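Local structure of nucleocapsid protein (Schmallenberg virus, 4JNG) at residues B[35-40]-B[101-106]; B[121-126]-B[139-144]. The protein encapsidates the viral RNA genome in a helical nucleocapsid, shielding it from nucleases and presenting it as the template for transcription and replication. All coordinates share one frame; numbering follows the deposited sequence.

Contact 1. Residues B[35-40]-B[101-106]; sequences LNFGVA and ARWIAD
The capped N-terminus of helix 37-45 packs here on the middle of helix 93-110, with the indole of Trp-103 reaching across to Leu-35, Asn-36 and Phe-37 in the mainly helical core of this orthobunyavirus nucleoprotein. No hydrogen bond crosses between the segments; the closest touching atoms are carbons. Leu-35 lies over one face of the indole: its CB stands 3.8 Å from the centroid of the six-membered ring and only 19° off the ring normal, a CH-pi contact, while CD1 sits above the five-membered ring, about equally far from all five of its atoms. The Trp-103 side chain has CG anti to the backbone N (chi1 173°), which carries the far rim of the indole to the residue that caps helix 37-45, where CH2 comes 3.5 Å from Asn-36 CA. Phe-37 turns its edge to that rim, CD1 to Trp-103 CZ3 being 3.7 Å; with planes at 69° and centroids 5.6 Å apart, the pair is oblique. Tyr-24 and Ile-28 of helix 20-31 also touch the indole, and Phe-27 touches Leu-35, so a third helix joins the cluster. Deeper in, Ala-40 CB meets the end of the Ile-104 chain at CD1, 3.9 Å away. The helix start facing Trp-103 is fixed by Asn-36 as N-cap: its OD1 accepts from Val-39 N at 3.1 Å, the donor lying well above the carbonyl plane of Asn-36, and more weakly from Gly-38 N.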
ATOM      1  N   LEU B  35      19.226  17.889  30.535  1.00  5.07           N
ATOM      2  CA  LEU B  35      17.826  18.081  30.167  1.00  5.00           C
ATOM      3  C   LEU B  35      17.273  19.418  30.644  1.00  5.00           C
ATOM      4  O   LEU B  35      17.609  19.896  31.722  1.00  5.11           O
ATOM      5  CB  LEU B  35      16.967  16.957  30.723  1.00  5.09           C
ATOM      6  CG  LEU B  35      17.281  15.580  30.161  1.00  5.33           C
ATOM      7  CD1 LEU B  35      16.522  14.551  30.967  1.00  5.83           C
ATOM      8  CD2 LEU B  35      16.936  15.504  28.681  1.00  5.14           C
ATOM      9  N   ASN B  36      16.430  20.009  29.810  1.00  5.00           N
ATOM     10  CA  ASN B  36      15.596  21.138  30.197  1.00  5.01           C
ATOM     11  C   ASN B  36      14.334  21.076  29.352  1.00  4.89           C
ATOM     12  O   ASN B  36      14.260  20.280  28.426  1.00  4.64           O
ATOM     13  CB  ASN B  36      16.328  22.469  30.004  1.00  5.25           C
ATOM     14  CG  ASN B  36      16.780  22.689  28.577  1.00  5.67           C
ATOM     15  OD1 ASN B  36      15.971  22.936  27.685  1.00  5.50           O
ATOM     16  ND2 ASN B  36      18.086  22.611  28.356  1.00  6.75           N
ATOM     17  N   PHE B  37      13.363  21.930  29.651  1.00  4.95           N
ATOM     18  CA  PHE B  37      12.077  21.897  28.963  1.00  4.96           C
ATOM     19  C   PHE B  37      12.149  22.268  27.483  1.00  5.08           C
ATOM     20  O   PHE B  37      11.271  21.883  26.715  1.00  5.61           O
ATOM     21  CB  PHE B  37      11.057  22.796  29.672  1.00  5.06           C
ATOM     22  CG  PHE B  37      10.704  22.356  31.072  1.00  5.28           C
ATOM     23  CD1 PHE B  37      10.942  21.062  31.514  1.00  5.58           C
ATOM     24  CD2 PHE B  37      10.093  23.244  31.943  1.00  5.57           C
ATOM     25  CE1 PHE B  37      10.599  20.672  32.795  1.00  6.25           C
ATOM     26  CE2 PHE B  37       9.749  22.855  33.225  1.00  6.19           C
ATOM     27  CZ  PHE B  37      10.000  21.570  33.651  1.00  6.70           C
ATOM     28  N   GLY B  38      13.169  23.021  27.081  1.00  5.12           N
ATOM     29  CA  GLY B  38      13.385  23.325  25.662  1.00  5.00           C
ATOM     30  C   GLY B  38      13.782  22.074  24.898  1.00  4.96           C
ATOM     31  O   GLY B  38      13.353  21.853  23.761  1.00  4.79           O
ATOM     32  N   VAL B  39      14.620  21.257  25.523  1.00  5.00           N
ATOM     33  CA  VAL B  39      15.070  20.019  24.907  1.00  5.20           C
ATOM     34  C   VAL B  39      13.884  19.067  24.742  1.00  5.07           C
ATOM     35  O   VAL B  39      13.729  18.452  23.683  1.00  5.58           O
ATOM     36  CB  VAL B  39      16.197  19.354  25.727  1.00  5.72           C
ATOM     37  CG1 VAL B  39      16.534  17.983  25.174  1.00  5.77           C
ATOM     38  CG2 VAL B  39      17.436  20.238  25.724  1.00  7.26           C
ATOM     39  N   ALA B  40      13.041  18.961  25.768  1.00  5.04           N
ATOM     40  CA  ALA B  40      11.854  18.102  25.677  1.00  5.11           C
ATOM     41  C   ALA B  40      10.833  18.699  24.713  1.00  5.46           C
ATOM     42  O   ALA B  40      10.133  17.966  24.021  1.00  5.83           O
ATOM     43  CB  ALA B  40      11.229  17.876  27.045  1.00  4.99           C
ATOM     44  N   ALA B 101       8.847  12.180  29.225  1.00  4.92           N
ATOM     45  CA  ALA B 101       7.542  12.470  29.830  1.00  4.89           C
ATOM     46  C   ALA B 101       7.582  12.278  31.347  1.00  4.78           C
ATOM     47  O   ALA B 101       7.087  13.115  32.098  1.00  4.56           O
ATOM     48  CB  ALA B 101       6.457  11.595  29.220  1.00  4.87           C
ATOM     49  N   ARG B 102       8.182  11.177  31.779  1.00  4.66           N
ATOM     50  CA  ARG B 102       8.340  10.874  33.187  1.00  4.87           C
ATOM     51  C   ARG B 102       9.239  11.903  33.882  1.00  4.85           C
ATOM     52  O   ARG B 102       8.987  12.274  35.025  1.00  4.61           O
ATOM     53  CB  ARG B 102       8.912   9.465  33.350  1.00  4.99           C
ATOM     54  CG  ARG B 102       9.408   9.110  34.739  1.00  5.22           C
ATOM     55  CD  ARG B 102       8.286   8.910  35.730  1.00  6.15           C
ATOM     56  NE  ARG B 102       8.427   7.593  36.340  1.00  7.99           N
ATOM     57  CZ  ARG B 102       9.224   7.301  37.365  1.00  9.02           C
ATOM     58  NH1 ARG B 102       9.970   8.227  37.964  1.00  8.56           N
ATOM     59  NH2 ARG B 102       9.270   6.060  37.797  1.00 11.15           N
ATOM     60  N   TRP B 103      10.290  12.341  33.197  1.00  4.88           N
ATOM     61  CA  TRP B 103      11.177  13.365  33.740  1.00  4.87           C
ATOM     62  C   TRP B 103      10.414  14.673  33.961  1.00  4.86           C
ATOM     63  O   TRP B 103      10.542  15.285  35.015  1.00  4.76           O
ATOM     64  CB  TRP B 103      12.391  13.576  32.837  1.00  4.89           C
ATOM     65  CG  TRP B 103      13.242  14.732  33.252  1.00  4.84           C
ATOM     66  CD1 TRP B 103      14.134  14.764  34.279  1.00  4.90           C
ATOM     67  CD2 TRP B 103      13.264  16.030  32.662  1.00  4.87           C
ATOM     68  NE1 TRP B 103      14.723  16.003  34.364  1.00  4.89           N
ATOM     69  CE2 TRP B 103      14.201  16.805  33.385  1.00  4.93           C
ATOM     70  CE3 TRP B 103      12.579  16.620  31.595  1.00  4.86           C
ATOM     71  CZ2 TRP B 103      14.475  18.135  33.069  1.00  4.97           C
ATOM     72  CZ3 TRP B 103      12.851  17.939  31.279  1.00  4.92           C
ATOM     73  CH2 TRP B 103      13.789  18.687  32.021  1.00  4.96           C
ATOM     74  N   ILE B 104       9.601  15.069  32.981  1.00  4.88           N
ATOM     75  CA  ILE B 104       8.811  16.295  33.085  1.00  4.91           C
ATOM     76  C   ILE B 104       7.877  16.209  34.285  1.00  4.96           C
ATOM     77  O   ILE B 104       7.791  17.153  35.084  1.00  5.12           O
ATOM     78  CB  ILE B 104       7.982  16.580  31.811  1.00  4.89           C
ATOM     79  CG1 ILE B 104       8.898  16.880  30.620  1.00  4.88           C
ATOM     80  CG2 ILE B 104       7.054  17.774  32.022  1.00  4.89           C
ATOM     81  CD1 ILE B 104       8.210  16.741  29.276  1.00  4.88           C
ATOM     82  N   ALA B 105       7.184  15.079  34.405  1.00  4.93           N
ATOM     83  CA  ALA B 105       6.245  14.864  35.492  1.00  4.93           C
ATOM     84  C   ALA B 105       6.944  14.871  36.850  1.00  5.03           C
ATOM     85  O   ALA B 105       6.435  15.472  37.807  1.00  5.48           O
ATOM     86  CB  ALA B 105       5.475  13.567  35.285  1.00  4.94           C
ATOM     87  N   ASP B 106       8.114  14.236  36.935  1.00  4.97           N
ATOM     88  CA  ASP B 106       8.913  14.273  38.165  1.00  5.27           C
ATOM     89  C   ASP B 106       9.353  15.693  38.537  1.00  5.41           C
ATOM     90  O   ASP B 106       9.433  16.033  39.717  1.00  5.79           O
ATOM     91  CB  ASP B 106      10.138  13.353  38.066  1.00  5.63           C
ATOM     92  CG  ASP B 106       9.765  11.880  38.136  1.00  6.66           C
ATOM     93  OD1 ASP B 106       8.664  11.579  38.628  1.00  7.31           O
ATOM     94  OD2 ASP B 106      10.564  11.021  37.692  1.00  7.21           O
TER

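Contact 2. Residues B[121-126]-B[139-144]; sequences QIVMPL and TMYLGF. With nucleotides of chain A.
The flat groups are the rings of Tyr-141 and Phe-144, which meet the irregular loop that follows helix 112-121. Met-124 CB approaches the Tyr-141 ring obliquely, and at the edge of the Phe-144 ring, in its plane, sits Tyr-141 O. The loop is packed against helix 138-142 and the turn that follows it, and carries RNA on its other side. With chi1 at -172° the Tyr-141 ring swings away from its own N and lies alongside its carbonyl carbon, sending the phenol toward the loop, where OH accepts from Met-124 N at 2.8 Å with an N-H...O angle of 170°. This nearly straight bond ties a buried backbone amide of the loop to the helix. Trp-134 flanks the same place, its ring meeting Tyr-141 and its NE1 bonding Ile-122 O. Met-124 CB lies 3.5 Å from Tyr-141 CE2; beyond it the thioether bends at chi2 and chi3, CG passing Phe-144 CB and the methyl CE reaching Leu-142 CD2 at 4.1 Å. Phe-44 of helix 37-45 also touches Met-124. The other face of the loop meets the nucleotides of chain A: Val-123 CG1 is 3.5 Å from O2 of U30, and Pro-125 CB is 3.4 Å from C5' of U30. Leu-126 divides its branches between two bases, CD1 lying 3.6 Å from N3 of U29 and CD2 meeting U28 around C2. On the protein side of that residue, Leu-126 O comes obliquely to the Phe-144 ring, 3.5 Å from Phe-144 CD1.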
ATOM      1  N   GLN B 121       6.027  25.993  27.735  1.00  8.67           N
ATOM      2  CA  GLN B 121       7.002  25.577  26.716  1.00  8.23           C
ATOM      3  C   GLN B 121       6.658  24.278  25.974  1.00  7.56           C
ATOM      4  O   GLN B 121       6.878  24.185  24.767  1.00  7.09           O
ATOM      5  CB  GLN B 121       8.373  25.394  27.353  1.00  9.03           C
ATOM      6  CG  GLN B 121       9.058  26.668  27.782  1.00  8.90           C
ATOM      7  CD  GLN B 121      10.338  26.355  28.511  1.00  8.84           C
ATOM      8  OE1 GLN B 121      10.338  26.144  29.723  1.00  7.39           O
ATOM      9  NE2 GLN B 121      11.435  26.290  27.772  1.00  9.88           N
ATOM     10  N   ILE B 122       6.128  23.288  26.688  1.00  6.71           N
ATOM     11  CA  ILE B 122       5.992  21.923  26.139  1.00  5.75           C
ATOM     12  C   ILE B 122       4.619  21.610  25.543  1.00  5.89           C
ATOM     13  O   ILE B 122       3.576  21.830  26.171  1.00  5.92           O
ATOM     14  CB  ILE B 122       6.364  20.867  27.200  1.00  5.17           C
ATOM     15  CG1 ILE B 122       7.816  21.074  27.633  1.00  4.95           C
ATOM     16  CG2 ILE B 122       6.178  19.448  26.663  1.00  5.09           C
ATOM     17  CD1 ILE B 122       8.181  20.348  28.904  1.00  4.93           C
ATOM     18  N   VAL B 123       4.647  21.058  24.330  1.00  6.03           N
ATOM     19  CA  VAL B 123       3.457  20.751  23.564  1.00  6.17           C
ATOM     20  C   VAL B 123       3.382  19.244  23.316  1.00  6.29           C
ATOM     21  O   VAL B 123       4.339  18.642  22.852  1.00  6.48           O
ATOM     22  CB  VAL B 123       3.479  21.505  22.221  1.00  6.56           C
ATOM     23  CG1 VAL B 123       2.166  21.328  21.493  1.00  6.68           C
ATOM     24  CG2 VAL B 123       3.739  22.992  22.449  1.00  7.38           C
ATOM     25  N   MET B 124       2.246  18.642  23.641  1.00  6.90           N
ATOM     26  CA  MET B 124       2.014  17.215  23.383  1.00  8.38           C
ATOM     27  C   MET B 124       0.970  17.112  22.276  1.00  9.50           C
ATOM     28  O   MET B 124      -0.231  17.092  22.550  1.00 10.81           O
ATOM     29  CB  MET B 124       1.537  16.507  24.655  1.00 10.23           C
ATOM     30  CG  MET B 124       1.516  14.978  24.598  1.00 13.91           C
ATOM     31  SD  MET B 124       3.130  14.179  24.413  1.00 19.58           S
ATOM     32  CE  MET B 124       4.080  15.003  25.691  1.00 16.19           C
ATOM     33  N   PRO B 125       1.424  17.070  21.012  1.00 10.35           N
ATOM     34  CA  PRO B 125       0.489  16.858  19.919  1.00 12.01           C
ATOM     35  C   PRO B 125       0.062  15.403  19.875  1.00 13.12           C
ATOM     36  O   PRO B 125       0.735  14.576  19.274  1.00 17.12           O
ATOM     37  CB  PRO B 125       1.299  17.234  18.672  1.00 12.06           C
ATOM     38  CG  PRO B 125       2.649  17.631  19.137  1.00 11.83           C
ATOM     39  CD  PRO B 125       2.807  17.115  20.527  1.00 10.30           C
ATOM     40  N   LEU B 126      -1.053  15.114  20.527  1.00 11.98           N
ATOM     41  CA  LEU B 126      -1.560  13.751  20.718  1.00 11.25           C
ATOM     42  C   LEU B 126      -2.613  13.867  21.806  1.00 10.65           C
ATOM     43  O   LEU B 126      -3.698  13.292  21.712  1.00 12.84           O
ATOM     44  CB  LEU B 126      -0.455  12.773  21.153  1.00 11.44           C
ATOM     45  CG  LEU B 126       0.186  11.921  20.062  1.00 12.42           C
ATOM     46  CD1 LEU B 126       1.664  11.669  20.324  1.00 11.33           C
ATOM     47  CD2 LEU B 126      -0.559  10.605  19.928  1.00 15.69           C
ATOM     48  N   THR B 139      -0.556  14.837  34.660  1.00  7.06           N
ATOM     49  CA  THR B 139      -0.561  13.377  34.518  1.00  7.25           C
ATOM     50  C   THR B 139      -1.387  12.916  33.316  1.00  6.77           C
ATOM     51  O   THR B 139      -1.004  11.977  32.633  1.00  6.87           O
ATOM     52  CB  THR B 139      -1.043  12.637  35.790  1.00  8.86           C
ATOM     53  OG1 THR B 139      -2.450  12.827  35.973  1.00 10.15           O
ATOM     54  CG2 THR B 139      -0.301  13.114  37.017  1.00  9.67           C
ATOM     55  N   MET B 140      -2.506  13.584  33.050  1.00  7.11           N
ATOM     56  CA  MET B 140      -3.347  13.222  31.905  1.00  7.38           C
ATOM     57  C   MET B 140      -2.707  13.659  30.593  1.00  6.70           C
ATOM     58  O   MET B 140      -2.635  12.875  29.636  1.00  7.49           O
ATOM     59  CB  MET B 140      -4.741  13.842  32.026  1.00  9.33           C
ATOM     60  CG  MET B 140      -5.725  13.225  31.045  1.00 12.51           C
ATOM     61  SD  MET B 140      -7.429  13.770  31.233  1.00 17.18           S
ATOM     62  CE  MET B 140      -8.010  13.393  29.587  1.00 19.74           C
ATOM     63  N   TYR B 141      -2.247  14.909  30.568  1.00  5.65           N
ATOM     64  CA  TYR B 141      -1.649  15.525  29.388  1.00  5.12           C
ATOM     65  C   TYR B 141      -0.369  14.820  28.950  1.00  4.92           C
ATOM     66  O   TYR B 141      -0.170  14.561  27.769  1.00  4.71           O
ATOM     67  CB  TYR B 141      -1.350  17.007  29.665  1.00  5.11           C
ATOM     68  CG  TYR B 141      -0.905  17.793  28.453  1.00  5.00           C
ATOM     69  CD1 TYR B 141      -1.822  18.206  27.495  1.00  4.98           C
ATOM     70  CD2 TYR B 141       0.432  18.131  28.264  1.00  5.03           C
ATOM     71  CE1 TYR B 141      -1.425  18.924  26.382  1.00  4.99           C
ATOM     72  CE2 TYR B 141       0.839  18.858  27.155  1.00  5.07           C
ATOM     73  CZ  TYR B 141      -0.096  19.250  26.218  1.00  5.12           C
ATOM     74  OH  TYR B 141       0.307  19.968  25.110  1.00  5.72           O
ATOM     75  N   LEU B 142       0.508  14.534  29.904  1.00  4.93           N
ATOM     76  CA  LEU B 142       1.756  13.854  29.592  1.00  4.95           C
ATOM     77  C   LEU B 142       1.521  12.364  29.412  1.00  5.06           C
ATOM     78  O   LEU B 142       2.296  11.697  28.734  1.00  5.13           O
ATOM     79  CB  LEU B 142       2.793  14.084  30.686  1.00  4.95           C
ATOM     80  CG  LEU B 142       3.251  15.523  30.902  1.00  4.91           C
ATOM     81  CD1 LEU B 142       4.125  15.566  32.136  1.00  4.92           C
ATOM     82  CD2 LEU B 142       3.999  16.072  29.697  1.00  4.94           C
ATOM     83  N   GLY B 143       0.449  11.855  30.012  1.00  5.26           N
ATOM     84  CA  GLY B 143       0.031  10.461  29.824  1.00  5.50           C
ATOM     85  C   GLY B 143      -0.241  10.078  28.380  1.00  5.58           C
ATOM     86  O   GLY B 143      -0.271   8.889  28.049  1.00  6.82           O
ATOM     87  N   PHE B 144      -0.443  11.074  27.523  1.00  5.31           N
ATOM     88  CA  PHE B 144      -0.625  10.857  26.088  1.00  5.11           C
ATOM     89  C   PHE B 144       0.681  10.554  25.344  1.00  5.08           C
ATOM     90  O   PHE B 144       0.645  10.130  24.186  1.00  5.46           O
ATOM     91  CB  PHE B 144      -1.293  12.081  25.443  1.00  5.32           C
ATOM     92  CG  PHE B 144      -2.796  12.071  25.520  1.00  6.15           C
ATOM     93  CD1 PHE B 144      -3.544  11.310  24.626  1.00  7.02           C
ATOM     94  CD2 PHE B 144      -3.467  12.833  26.467  1.00  6.72           C
ATOM     95  CE1 PHE B 144      -4.926  11.302  24.685  1.00  7.85           C
ATOM     96  CE2 PHE B 144      -4.852  12.824  26.531  1.00  7.99           C
ATOM     97  CZ  PHE B 144      -5.582  12.055  25.639  1.00  8.46           C
TER
ATOM     98  P     U A  29      -2.637  12.219  13.520  1.00 23.25           P
ATOM     99  OP1   U A  29      -3.494  13.270  12.914  1.00 21.71           O
ATOM    100  OP2   U A  29      -1.728  11.424  12.656  1.00 20.77           O
ATOM    101  O5'   U A  29      -1.757  12.856  14.685  1.00 21.85           O
ATOM    102  C5'   U A  29      -2.284  13.880  15.547  1.00 19.23           C
ATOM    103  C4'   U A  29      -1.172  14.804  15.975  1.00 16.89           C
ATOM    104  O4'   U A  29      -0.165  14.033  16.693  1.00 15.26           O
ATOM    105  C3'   U A  29      -0.435  15.510  14.839  1.00 16.29           C
ATOM    106  O3'   U A  29      -0.103  16.848  15.205  1.00 19.69           O
ATOM    107  C2'   U A  29       0.813  14.651  14.669  1.00 14.26           C
ATOM    108  O2'   U A  29       1.916  15.281  14.053  1.00 14.11           O
ATOM    109  C1'   U A  29       1.102  14.273  16.119  1.00 15.00           C
ATOM    110  N1    U A  29       1.938  13.075  16.292  1.00 16.94           N
ATOM    111  C2    U A  29       2.893  13.091  17.293  1.00 18.11           C
ATOM    112  O2    U A  29       3.050  14.037  18.045  1.00 18.57           O
ATOM    113  N3    U A  29       3.652  11.950  17.385  1.00 18.55           N
ATOM    114  C4    U A  29       3.562  10.823  16.597  1.00 17.16           C
ATOM    115  O4    U A  29       4.323   9.876  16.804  1.00 16.24           O
ATOM    116  C5    U A  29       2.559  10.886  15.580  1.00 17.05           C
ATOM    117  C6    U A  29       1.799  11.981  15.465  1.00 16.55           C
ATOM    118  P     U A  30      -0.604  18.105  14.328  1.00 21.63           P
ATOM    119  OP1   U A  30      -1.663  17.644  13.396  1.00 23.04           O
ATOM    120  OP2   U A  30       0.602  18.793  13.797  1.00 22.83           O
ATOM    121  O5'   U A  30      -1.294  19.045  15.414  1.00 20.61           O
ATOM    122  C5'   U A  30      -0.914  18.922  16.789  1.00 18.85           C
ATOM    123  C4'   U A  30      -1.391  20.087  17.626  1.00 19.92           C
ATOM    124  O4'   U A  30      -0.362  20.383  18.614  1.00 20.20           O
ATOM    125  C3'   U A  30      -1.663  21.409  16.912  1.00 19.64           C
ATOM    126  O3'   U A  30      -3.028  21.520  16.508  1.00 19.47           O
ATOM    127  C2'   U A  30      -1.353  22.428  18.002  1.00 18.32           C
ATOM    128  O2'   U A  30      -2.410  22.599  18.923  1.00 16.94           O
ATOM    129  C1'   U A  30      -0.156  21.780  18.692  1.00 17.91           C
ATOM    130  N1    U A  30       1.133  22.103  18.061  1.00 15.93           N
ATOM    131  C2    U A  30       1.784  23.244  18.490  1.00 14.72           C
ATOM    132  O2    U A  30       1.343  23.969  19.365  1.00 14.79           O
ATOM    133  N3    U A  30       2.980  23.494  17.866  1.00 14.30           N
ATOM    134  C4    U A  30       3.575  22.749  16.872  1.00 14.87           C
ATOM    135  O4    U A  30       4.657  23.113  16.408  1.00 17.69           O
ATOM    136  C5    U A  30       2.835  21.591  16.474  1.00 15.40           C
ATOM    137  C6    U A  30       1.668  21.314  17.067  1.00 15.96           C
ATOM    138  P     U A  28      -1.484   7.261  11.844  1.00 24.81           P
ATOM    139  OP1   U A  28      -2.284   7.777  10.705  1.00 30.77           O
ATOM    140  OP2   U A  28      -0.010   7.431  11.833  1.00 24.58           O
ATOM    141  O5'   U A  28      -2.081   7.903  13.176  1.00 19.95           O
ATOM    142  C5'   U A  28      -3.487   8.197  13.285  1.00 19.14           C
ATOM    143  C4'   U A  28      -3.798   8.821  14.624  1.00 19.36           C
ATOM    144  O4'   U A  28      -3.476   7.896  15.690  1.00 17.63           O
ATOM    145  C3'   U A  28      -3.008  10.075  14.961  1.00 20.05           C
ATOM    146  O3'   U A  28      -3.579  11.208  14.321  1.00 22.06           O
ATOM    147  C2'   U A  28      -3.078  10.113  16.484  1.00 18.07           C
ATOM    148  O2'   U A  28      -4.210  10.782  17.001  1.00 19.57           O
ATOM    149  C1'   U A  28      -3.074   8.622  16.840  1.00 15.43           C
ATOM    150  N1    U A  28      -1.753   8.129  17.257  1.00 11.99           N
ATOM    151  C2    U A  28      -1.552   7.877  18.599  1.00 12.95           C
ATOM    152  O2    U A  28      -2.417   8.044  19.442  1.00 15.08           O
ATOM    153  N3    U A  28      -0.299   7.417  18.919  1.00 13.11           N
ATOM    154  C4    U A  28       0.752   7.191  18.055  1.00 12.41           C
ATOM    155  O4    U A  28       1.822   6.775  18.498  1.00 13.09           O
ATOM    156  C5    U A  28       0.466   7.477  16.683  1.00 11.97           C
ATOM    157  C6    U A  28      -0.746   7.929  16.340  1.00 11.66           C
TER

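Contacts 1 and 2 touch, their centres 11 Å apart. Two residues of contact 1 bridge them. Ile-104 touches both segments of contact 2, CD1 meeting Ile-122 CD1 at 3.6 Å and CG2 meeting Leu-142 CD1 at 3.7 Å; Phe-37 packs against the end of helix 112-121, its CB 3.4 Å from Gln-121 OE1. Their relation to RNA differs. Contact 1 comes no nearer than about 10 Å to the nucleic acid, whereas residues 123-126 touch it directly, and the Leu-126 side chain is about 5 Å from that of the RNA-binding Arg-166. Ile-104 and Phe-37 thus connect the Trp-103 cluster to the RNA-bearing loop.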